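Local structure of pyruvate kinase (Toxoplasma gondii, 3GG8) at residues L202-E207 / F229-D234; D234-I239 / A270-I275; E260-F265 / K296-K301. The protein catalyses the last step of glycolysis, transferring the phosphoryl group of phosphoenolpyruvate to ADP to give pyruvate and ATP. All coordinates share one frame; numbering follows the deposited sequence.

Contact 1: residues L202-E207 / F229-D234; sequences LPVIGE and FVQSAD
Val204 is directed toward the loop Phe229-Asp234 and carries nearly all of this contact, in the TIM barrel of pyruvate kinase. Segment 202-207 leads into helix 207-217, and segment 229-234 joins barrel strand 224-227 to helix 233-243, so the loops before helix 207-217 and after strand 224-227 meet here. The closest approach is between a methyl and a backbone carbonyl: Val204 CG2 lies 3.2 Å from Phe229 O. With CG1 anti to the backbone N (chi1 167°), the isopropyl group straddles that oxygen, since Val204 CG1 also comes within 3.7 Å of Phe229 O. The same CG1 reaches on to Val230 CG2 at 4.2 Å, the two valines crossing at about a right angle. Val230 has almost the same rotamer, and its CG2 beside the backbone N is the branch that touches. Val204 CG2 also rests against Asp235, the residue whose OD2 accepts the backbone N-H groups of Gln231 and Ser232 at the start of the helix.

No direct hydrogen bond joins the segments. Gln231 instead extends past Val204, with CD anti to CA (chi2 -168°), and its amide is held at both ends: OE1 by Asn258 ND2 and NE2 by Val200 O, which should fix which way round the amide lies. Its NE2 passes Val204 CG2 at 4.5 Å. A water completes the link, donating to Leu202 O at 2.7 Å and accepting a weak bond from Gln231 NE2 at 3.3 Å.

Contact 2: residues D234-I239 / A270-I275; sequences DDVRYI and AEADGI
Arg237 and Glu271 form a salt bridge between two neighbouring helices on the outside of the TIM barrel, 233-243 and 265-271, with barrel strand 251-256 between them in the chain. This is the beta-alpha repeat of the barrel: Val236 sits against Glu271, and segment 270-275 turns from the end of one helix into the strand that starts at Ile275.

The apolar part belongs to Val236, which points at the other segment. Its CG1, anti to the backbone N, packs on Glu271 CB at 3.8 Å and lies 3.5 Å from Glu271 O, while Val236 CG1 to Ala272 CB is a looser 4.5 Å. Both Val236 and Ala272 also rest on Pro254 of the intervening strand, so the two helices meet over that strand. The carbonyl of Glu271 accepts a hydrogen bond from Arg240, one turn further along the first helix.

The charged part involves the partly exposed Arg237 and Glu271. Their side chains cross at about a right angle, and Arg237 CG passes 3.6 Å from Glu271 CD. A bend at chi3 (-87°) sets the Arg237 guanidinium between Glu271 and Asp234. It holds Asp234 side-on: NE and NH2 both go to the single oxygen Asp234 OD2, from one face of its carboxylate, with NH2 to OD2 at 3.0 Å. Glu267 adds a further salt bridge to NH2, so three carboxylates share one guanidinium, which would be expected to favour their deprotonated forms. The bond across the contact runs from Arg237 NH1 to Glu271 OE2 at 2.8 Å, in the guanidinium plane but on the anti side of a carboxylate turned 75° to it, and 30° out of the carboxylate plane.

Contact 3: residues E260-F265 / K296-K301; sequences EGLVNF and KMMIAK
Helix-to-helix packing on the outer layer of the TIM barrel brings Phe265, the first residue of helix 265-271, against Met298 and Lys301 of helix 288-305. Phe265 is directed toward helix 288-305, with CG anti to the backbone N (chi1 -177°), and Met298 lies over one face of its ring. Met298 CG stands 3.6 Å from the ring centroid, only 12° off the normal, a CH-pi contact over the middle of the ring. The sulfur continues from there toward one side: Met298 SD is 4.2 Å from the centroid and 35° off the normal, an oblique Met-aromatic contact in which SD lies nearest Phe265 CE1 and CD1.

A bend at chi3 then carries the methyl away from the ring to Leu262, where Met298 CE meets Leu262 CD2 at 3.8 Å, the two chains at about a right angle. One methionine thus bridges a ring and a leucine from consecutive helices. Met297 SD is a more distant oblique partner of the ring.

Lys301 runs past the CD2-CE2 side of the ring, its aliphatic chain antiparallel to that of Phe265. Lys301 CD approaches Phe265 CE2 at 3.7 Å, obliquely, and beyond it the ammonium makes a salt bridge with Asp266.

Beneath this layer are the barrel strands: Phe265, Leu262 and Met298 all rest on Ile256 of strand 251-256, Phe265 also on Ile275 and Met298 on Ile277 of strand 275-278. Leu282 of helix 279-282 touches both Leu262 and Met298, while Met297 packs on Met21 of the second subunit.

Overall arrangement
From the N terminus, contact 1 comes first, closing the loop that holds helix 207-217 and strand 224-227 by bringing 202-207 to 229-234. Contact 2 then opens at Asp234, which both share, and closes around strand 251-256; its centre lies about 10 Å from that of contact 1, and Ile205 packs on Ile239 between them. Contact 3, which closes around strand 275-278, crosses contact 2, since 260-265 falls before 270-275 and 296-301 after it, and Ile275 touches Phe265 where they meet. Gln231 and Asn264 link contacts 1 and 3. Contact 1 thus joins loops, while contacts 2 and 3 tie successive outer helices, 233-243, 265-271 and 288-305.

Contact 1: residues L202-E207 / F229-D234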
loop_
_atom_site.group_PDB
_atom_site.type_symbol
_atom_site.label_atom_id
_atom_site.label_comp_id
_atom_site.label_asym_id
_atom_site.label_seq_id
_atom_site.Cartn_x
_atom_site.Cartn_y
_atom_site.Cartn_z
ATOM N N LEU C 202 -2.496 14.537 47.643
ATOM C CA LEU C 202 -1.244 15.081 48.151
ATOM C C LEU C 202 -0.532 15.791 47.012
ATOM O O LEU C 202 -0.609 15.339 45.859
ATOM C CB LEU C 202 -0.355 13.951 48.689
ATOM C CG LEU C 202 -0.879 13.142 49.876
ATOM C CD1 LEU C 202 0.105 12.057 50.213
ATOM C CD2 LEU C 202 -1.167 14.039 51.097
ATOM N N PRO C 203 0.144 16.912 47.320
ATOM C CA PRO C 203 0.921 17.647 46.332
ATOM C C PRO C 203 1.996 16.777 45.697
ATOM O O PRO C 203 2.765 16.118 46.394
ATOM C CB PRO C 203 1.555 18.792 47.151
ATOM C CG PRO C 203 1.433 18.409 48.569
ATOM C CD PRO C 203 0.181 17.575 48.643
ATOM N N VAL C 204 2.010 16.768 44.372
ATOM C CA VAL C 204 2.983 16.040 43.594
ATOM C C VAL C 204 4.364 16.651 43.796
ATOM O O VAL C 204 5.339 15.932 43.959
ATOM C CB VAL C 204 2.549 15.942 42.102
ATOM C CG1 VAL C 204 3.711 15.467 41.205
ATOM C CG2 VAL C 204 1.360 14.972 41.969
ATOM N N ILE C 205 4.436 17.977 43.834
ATOM C CA ILE C 205 5.681 18.667 44.119
ATOM C C ILE C 205 5.434 19.418 45.427
ATOM O O ILE C 205 4.882 20.520 45.412
ATOM C CB ILE C 205 6.093 19.641 42.946
ATOM C CG1 ILE C 205 6.312 18.895 41.619
ATOM C CG2 ILE C 205 7.319 20.472 43.294
ATOM C CD1 ILE C 205 7.489 17.869 41.577
ATOM N N GLY C 206 5.827 18.805 46.550
ATOM C CA GLY C 206 5.751 19.428 47.871
ATOM C C GLY C 206 6.843 20.467 48.088
ATOM O O GLY C 206 7.566 20.809 47.155
ATOM N N GLU C 207 6.966 20.985 49.309
ATOM C CA GLU C 207 8.001 21.984 49.601
ATOM C C GLU C 207 9.415 21.415 49.463
ATOM O O GLU C 207 10.336 22.104 49.007
ATOM C CB GLU C 207 7.827 22.573 51.005
ATOM C CG GLU C 207 6.937 23.817 51.085
ATOM C CD GLU C 207 7.411 24.969 50.180
ATOM O OE1 GLU C 207 8.635 25.105 49.908
ATOM O OE2 GLU C 207 6.540 25.736 49.737
ATOM N N PHE C 229 5.191 10.302 40.419
ATOM C CA PHE C 229 3.751 10.272 40.690
ATOM C C PHE C 229 2.960 11.441 40.087
ATOM O O PHE C 229 2.166 12.088 40.783
ATOM C CB PHE C 229 3.515 10.207 42.216
ATOM C CG PHE C 229 2.301 9.408 42.614
ATOM C CD1 PHE C 229 2.343 8.021 42.646
ATOM C CD2 PHE C 229 1.125 10.044 42.983
ATOM C CE1 PHE C 229 1.219 7.276 43.027
ATOM C CE2 PHE C 229 0.002 9.300 43.361
ATOM C CZ PHE C 229 0.054 7.924 43.382
ATOM N N VAL C 230 3.151 11.726 38.799
ATOM C CA VAL C 230 2.398 12.821 38.184
ATOM C C VAL C 230 0.965 12.374 37.904
ATOM O O VAL C 230 0.738 11.338 37.265
ATOM C CB VAL C 230 3.070 13.371 36.907
ATOM C CG1 VAL C 230 2.102 14.257 36.131
ATOM C CG2 VAL C 230 4.332 14.150 37.268
ATOM N N GLN C 231 0.004 13.152 38.399
ATOM C CA GLN C 231 -1.397 12.767 38.329
ATOM C C GLN C 231 -2.224 13.585 37.334
ATOM O O GLN C 231 -3.318 13.158 36.947
ATOM C CB GLN C 231 -2.028 12.807 39.718
ATOM C CG GLN C 231 -1.542 11.709 40.631
ATOM C CD GLN C 231 -2.378 11.594 41.888
ATOM O OE1 GLN C 231 -3.007 10.557 42.132
ATOM N NE2 GLN C 231 -2.391 12.657 42.698
ATOM N N SER C 232 -1.708 14.749 36.929
ATOM C CA SER C 232 -2.401 15.631 35.974
ATOM C C SER C 232 -1.429 16.598 35.292
ATOM O O SER C 232 -0.342 16.862 35.806
ATOM C CB SER C 232 -3.477 16.441 36.690
ATOM O OG SER C 232 -2.918 17.582 37.309
ATOM N N ALA C 233 -1.829 17.156 34.151
ATOM C CA ALA C 233 -0.952 18.073 33.423
ATOM C C ALA C 233 -0.698 19.401 34.157
ATOM O O ALA C 233 0.288 20.071 33.879
ATOM C CB ALA C 233 -1.480 18.314 32.017
ATOM N N ASP C 234 -1.579 19.775 35.089
ATOM C CA ASP C 234 -1.310 20.908 35.992
ATOM C C ASP C 234 -0.048 20.703 36.830
ATOM O O ASP C 234 0.588 21.676 37.254
ATOM C CB ASP C 234 -2.475 21.151 36.946
ATOM C CG ASP C 234 -3.667 21.767 36.263
ATOM O OD1 ASP C 234 -4.792 21.387 36.638
ATOM O OD2 ASP C 234 -3.487 22.616 35.354
HETATM O O HOH W 1 -2.162 15.800 43.749
#

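Contact 2: residues D234-I239 / A270-I275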
loop_
_atom_site.group_PDB
_atom_site.type_symbol
_atom_site.label_atom_id
_atom_site.label_comp_id
_atom_site.label_asym_id
_atom_site.label_seq_id
_atom_site.Cartn_x
_atom_site.Cartn_y
_atom_site.Cartn_z
ATOM N N ASP C 234 -1.579 19.775 35.089
ATOM C CA ASP C 234 -1.310 20.908 35.992
ATOM C C ASP C 234 -0.048 20.703 36.830
ATOM O O ASP C 234 0.588 21.676 37.254
ATOM C CB ASP C 234 -2.475 21.151 36.946
ATOM C CG ASP C 234 -3.667 21.767 36.263
ATOM O OD1 ASP C 234 -4.792 21.387 36.638
ATOM O OD2 ASP C 234 -3.487 22.616 35.354
ATOM N N ASP C 235 0.304 19.445 37.086
ATOM C CA ASP C 235 1.544 19.140 37.789
ATOM C C ASP C 235 2.736 19.561 36.929
ATOM O O ASP C 235 3.691 20.150 37.438
ATOM C CB ASP C 235 1.635 17.647 38.130
ATOM C CG ASP C 235 0.574 17.192 39.132
ATOM O OD1 ASP C 235 0.194 17.976 40.013
ATOM O OD2 ASP C 235 0.144 16.020 39.062
ATOM N N VAL C 236 2.660 19.273 35.626
ATOM C CA VAL C 236 3.730 19.609 34.678
ATOM C C VAL C 236 3.853 21.123 34.465
ATOM O O VAL C 236 4.960 21.653 34.464
ATOM C CB VAL C 236 3.543 18.925 33.310
ATOM C CG1 VAL C 236 4.758 19.182 32.436
ATOM C CG2 VAL C 236 3.261 17.387 33.460
ATOM N N ARG C 237 2.713 21.792 34.257
ATOM C CA ARG C 237 2.659 23.257 34.131
ATOM C C ARG C 237 3.238 23.938 35.373
ATOM O O ARG C 237 3.887 24.993 35.285
ATOM C CB ARG C 237 1.216 23.744 33.872
ATOM C CG ARG C 237 0.678 23.364 32.491
ATOM C CD ARG C 237 -0.657 24.010 32.145
ATOM N NE ARG C 237 -1.797 23.224 32.615
ATOM C CZ ARG C 237 -2.338 22.184 31.971
ATOM N NH1 ARG C 237 -1.861 21.768 30.806
ATOM N NH2 ARG C 237 -3.366 21.549 32.500
ATOM N N TYR C 238 2.995 23.323 36.523
ATOM C CA TYR C 238 3.478 23.833 37.796
ATOM C C TYR C 238 4.999 23.805 37.880
ATOM O O TYR C 238 5.614 24.807 38.254
ATOM C CB TYR C 238 2.838 23.079 38.975
ATOM C CG TYR C 238 3.367 23.554 40.299
ATOM C CD1 TYR C 238 3.157 24.867 40.722
ATOM C CD2 TYR C 238 4.108 22.710 41.111
ATOM C CE1 TYR C 238 3.671 25.319 41.937
ATOM C CE2 TYR C 238 4.621 23.145 42.318
ATOM C CZ TYR C 238 4.409 24.444 42.726
ATOM O OH TYR C 238 4.927 24.870 43.929
ATOM N N ILE C 239 5.605 22.666 37.510
ATOM C CA ILE C 239 7.063 22.573 37.459
ATOM C C ILE C 239 7.688 23.564 36.453
ATOM O O ILE C 239 8.701 24.204 36.763
ATOM C CB ILE C 239 7.559 21.151 37.174
ATOM C CG1 ILE C 239 7.019 20.180 38.225
ATOM C CG2 ILE C 239 9.098 21.132 37.155
ATOM C CD1 ILE C 239 6.839 18.780 37.739
ATOM N N ALA C 270 1.456 15.997 26.366
ATOM C CA ALA C 270 1.478 17.252 25.611
ATOM C C ALA C 270 2.242 18.334 26.348
ATOM O O ALA C 270 2.918 19.139 25.718
ATOM C CB ALA C 270 0.050 17.734 25.285
ATOM N N GLU C 271 2.139 18.362 27.676
ATOM C CA GLU C 271 2.837 19.388 28.461
ATOM C C GLU C 271 4.302 19.066 28.729
ATOM O O GLU C 271 5.088 19.948 29.078
ATOM C CB GLU C 271 2.124 19.629 29.797
ATOM C CG GLU C 271 0.853 20.455 29.705
ATOM C CD GLU C 271 1.082 21.867 29.193
ATOM O OE1 GLU C 271 2.252 22.263 29.020
ATOM O OE2 GLU C 271 0.082 22.590 28.954
ATOM N N ALA C 272 4.661 17.801 28.574
ATOM C CA ALA C 272 5.956 17.296 29.005
ATOM C C ALA C 272 6.975 17.280 27.882
ATOM O O ALA C 272 6.624 17.417 26.701
ATOM C CB ALA C 272 5.795 15.901 29.546
ATOM N N ASP C 273 8.238 17.088 28.263
ATOM C CA ASP C 273 9.319 16.938 27.310
ATOM C C ASP C 273 9.604 15.450 27.021
ATOM O O ASP C 273 10.371 15.108 26.125
ATOM C CB ASP C 273 10.548 17.699 27.809
ATOM C CG ASP C 273 10.263 19.187 27.993
ATOM O OD1 ASP C 273 9.865 19.843 26.999
ATOM O OD2 ASP C 273 10.408 19.707 29.128
ATOM N N GLY C 274 8.936 14.572 27.764
ATOM C CA GLY C 274 9.121 13.124 27.631
ATOM C C GLY C 274 8.497 12.437 28.827
ATOM O O GLY C 274 8.030 13.106 29.750
ATOM N N ILE C 275 8.491 11.109 28.810
ATOM C CA ILE C 275 7.771 10.312 29.805
ATOM C C ILE C 275 8.683 9.242 30.418
ATOM O O ILE C 275 9.551 8.685 29.730
ATOM C CB ILE C 275 6.478 9.642 29.173
ATOM C CG1 ILE C 275 5.400 10.689 28.815
ATOM C CG2 ILE C 275 5.908 8.486 30.052
ATOM C CD1 ILE C 275 4.946 11.610 29.979
#

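Contact 3: residues E260-F265 / K296-K301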
loop_
_atom_site.group_PDB
_atom_site.type_symbol
_atom_site.label_atom_id
_atom_site.label_comp_id
_atom_site.label_asym_id
_atom_site.label_seq_id
_atom_site.Cartn_x
_atom_site.Cartn_y
_atom_site.Cartn_z
ATOM N N GLU C 260 -4.572 7.942 37.705
ATOM C CA GLU C 260 -4.720 9.360 37.336
ATOM C C GLU C 260 -3.741 9.765 36.244
ATOM O O GLU C 260 -4.104 10.511 35.327
ATOM C CB GLU C 260 -4.536 10.298 38.533
ATOM C CG GLU C 260 -5.667 10.299 39.535
ATOM C CD GLU C 260 -7.012 10.701 38.938
ATOM O OE1 GLU C 260 -7.135 11.819 38.377
ATOM O OE2 GLU C 260 -7.950 9.887 39.051
ATOM N N GLY C 261 -2.502 9.294 36.374
ATOM C CA GLY C 261 -1.468 9.504 35.366
ATOM C C GLY C 261 -1.902 8.904 34.046
ATOM O O GLY C 261 -1.855 9.567 33.021
ATOM N N LEU C 262 -2.357 7.653 34.086
ATOM C CA LEU C 262 -2.882 6.971 32.914
ATOM C C LEU C 262 -4.082 7.685 32.281
ATOM O O LEU C 262 -4.091 7.950 31.079
ATOM C CB LEU C 262 -3.231 5.521 33.261
ATOM C CG LEU C 262 -2.048 4.590 33.586
ATOM C CD1 LEU C 262 -2.550 3.274 34.131
ATOM C CD2 LEU C 262 -1.166 4.348 32.368
ATOM N N VAL C 263 -5.078 8.023 33.096
ATOM C CA VAL C 263 -6.289 8.690 32.607
ATOM C C VAL C 263 -5.992 10.085 32.035
ATOM O O VAL C 263 -6.626 10.526 31.060
ATOM C CB VAL C 263 -7.382 8.732 33.708
ATOM C CG1 VAL C 263 -8.514 9.686 33.350
ATOM C CG2 VAL C 263 -7.934 7.348 33.936
ATOM N N ASN C 264 -5.025 10.779 32.621
ATOM C CA ASN C 264 -4.657 12.073 32.085
ATOM C C ASN C 264 -3.438 12.038 31.164
ATOM O O ASN C 264 -2.884 13.101 30.860
ATOM C CB ASN C 264 -4.485 13.104 33.211
ATOM C CG ASN C 264 -5.753 13.292 34.028
ATOM O OD1 ASN C 264 -6.792 13.681 33.503
ATOM N ND2 ASN C 264 -5.674 13.006 35.311
ATOM N N PHE C 265 -3.048 10.843 30.693
ATOM C CA PHE C 265 -1.786 10.689 29.952
ATOM C C PHE C 265 -1.570 11.638 28.776
ATOM O O PHE C 265 -0.473 12.165 28.616
ATOM C CB PHE C 265 -1.526 9.247 29.485
ATOM C CG PHE C 265 -0.186 9.080 28.793
ATOM C CD1 PHE C 265 0.997 9.037 29.532
ATOM C CD2 PHE C 265 -0.103 9.011 27.394
ATOM C CE1 PHE C 265 2.246 8.911 28.883
ATOM C CE2 PHE C 265 1.148 8.872 26.736
ATOM C CZ PHE C 265 2.317 8.831 27.481
ATOM N N LYS C 296 2.914 -0.375 26.398
ATOM C CA LYS C 296 2.874 -0.393 24.943
ATOM C C LYS C 296 2.218 0.837 24.370
ATOM O O LYS C 296 2.744 1.446 23.433
ATOM C CB LYS C 296 2.093 -1.613 24.441
ATOM C CG LYS C 296 2.960 -2.805 24.179
ATOM C CD LYS C 296 2.161 -3.971 23.537
ATOM C CE LYS C 296 3.111 -4.931 22.784
ATOM N NZ LYS C 296 4.280 -5.405 23.633
ATOM N N MET C 297 1.052 1.163 24.928
ATOM C CA MET C 297 0.261 2.322 24.540
ATOM C C MET C 297 1.009 3.624 24.775
ATOM O O MET C 297 0.988 4.498 23.921
ATOM C CB MET C 297 -1.096 2.307 25.272
ATOM C CG MET C 297 -1.957 3.599 25.229
ATOM S SD MET C 297 -1.859 4.719 26.671
ATOM C CE MET C 297 -2.443 3.719 28.033
ATOM N N MET C 298 1.664 3.747 25.923
ATOM C CA MET C 298 2.356 4.985 26.285
ATOM C C MET C 298 3.626 5.204 25.470
ATOM O O MET C 298 4.014 6.348 25.206
ATOM C CB MET C 298 2.685 5.007 27.772
ATOM C CG MET C 298 1.512 5.408 28.664
ATOM S SD MET C 298 1.990 5.600 30.394
ATOM C CE MET C 298 2.288 3.876 30.834
ATOM N N ILE C 299 4.284 4.107 25.102
ATOM C CA ILE C 299 5.493 4.173 24.285
ATOM C C ILE C 299 5.080 4.586 22.868
ATOM O O ILE C 299 5.684 5.480 22.277
ATOM C CB ILE C 299 6.309 2.838 24.317
ATOM C CG1 ILE C 299 7.029 2.683 25.665
ATOM C CG2 ILE C 299 7.341 2.799 23.208
ATOM C CD1 ILE C 299 7.655 1.305 25.907
ATOM N N ALA C 300 4.023 3.972 22.357
ATOM C CA ALA C 300 3.529 4.280 21.019
ATOM C C ALA C 300 3.176 5.765 20.882
ATOM O O ALA C 300 3.566 6.412 19.916
ATOM C CB ALA C 300 2.346 3.406 20.690
ATOM N N LYS C 301 2.458 6.294 21.870
ATOM C CA LYS C 301 2.030 7.695 21.908
ATOM C C LYS C 301 3.201 8.678 21.985
ATOM O O LYS C 301 3.188 9.722 21.323
ATOM C CB LYS C 301 1.074 7.924 23.087
ATOM C CG LYS C 301 -0.318 7.315 22.882
ATOM C CD LYS C 301 -1.141 7.417 24.170
ATOM C CE LYS C 301 -2.581 6.973 23.934
ATOM N NZ LYS C 301 -3.335 8.000 23.187
#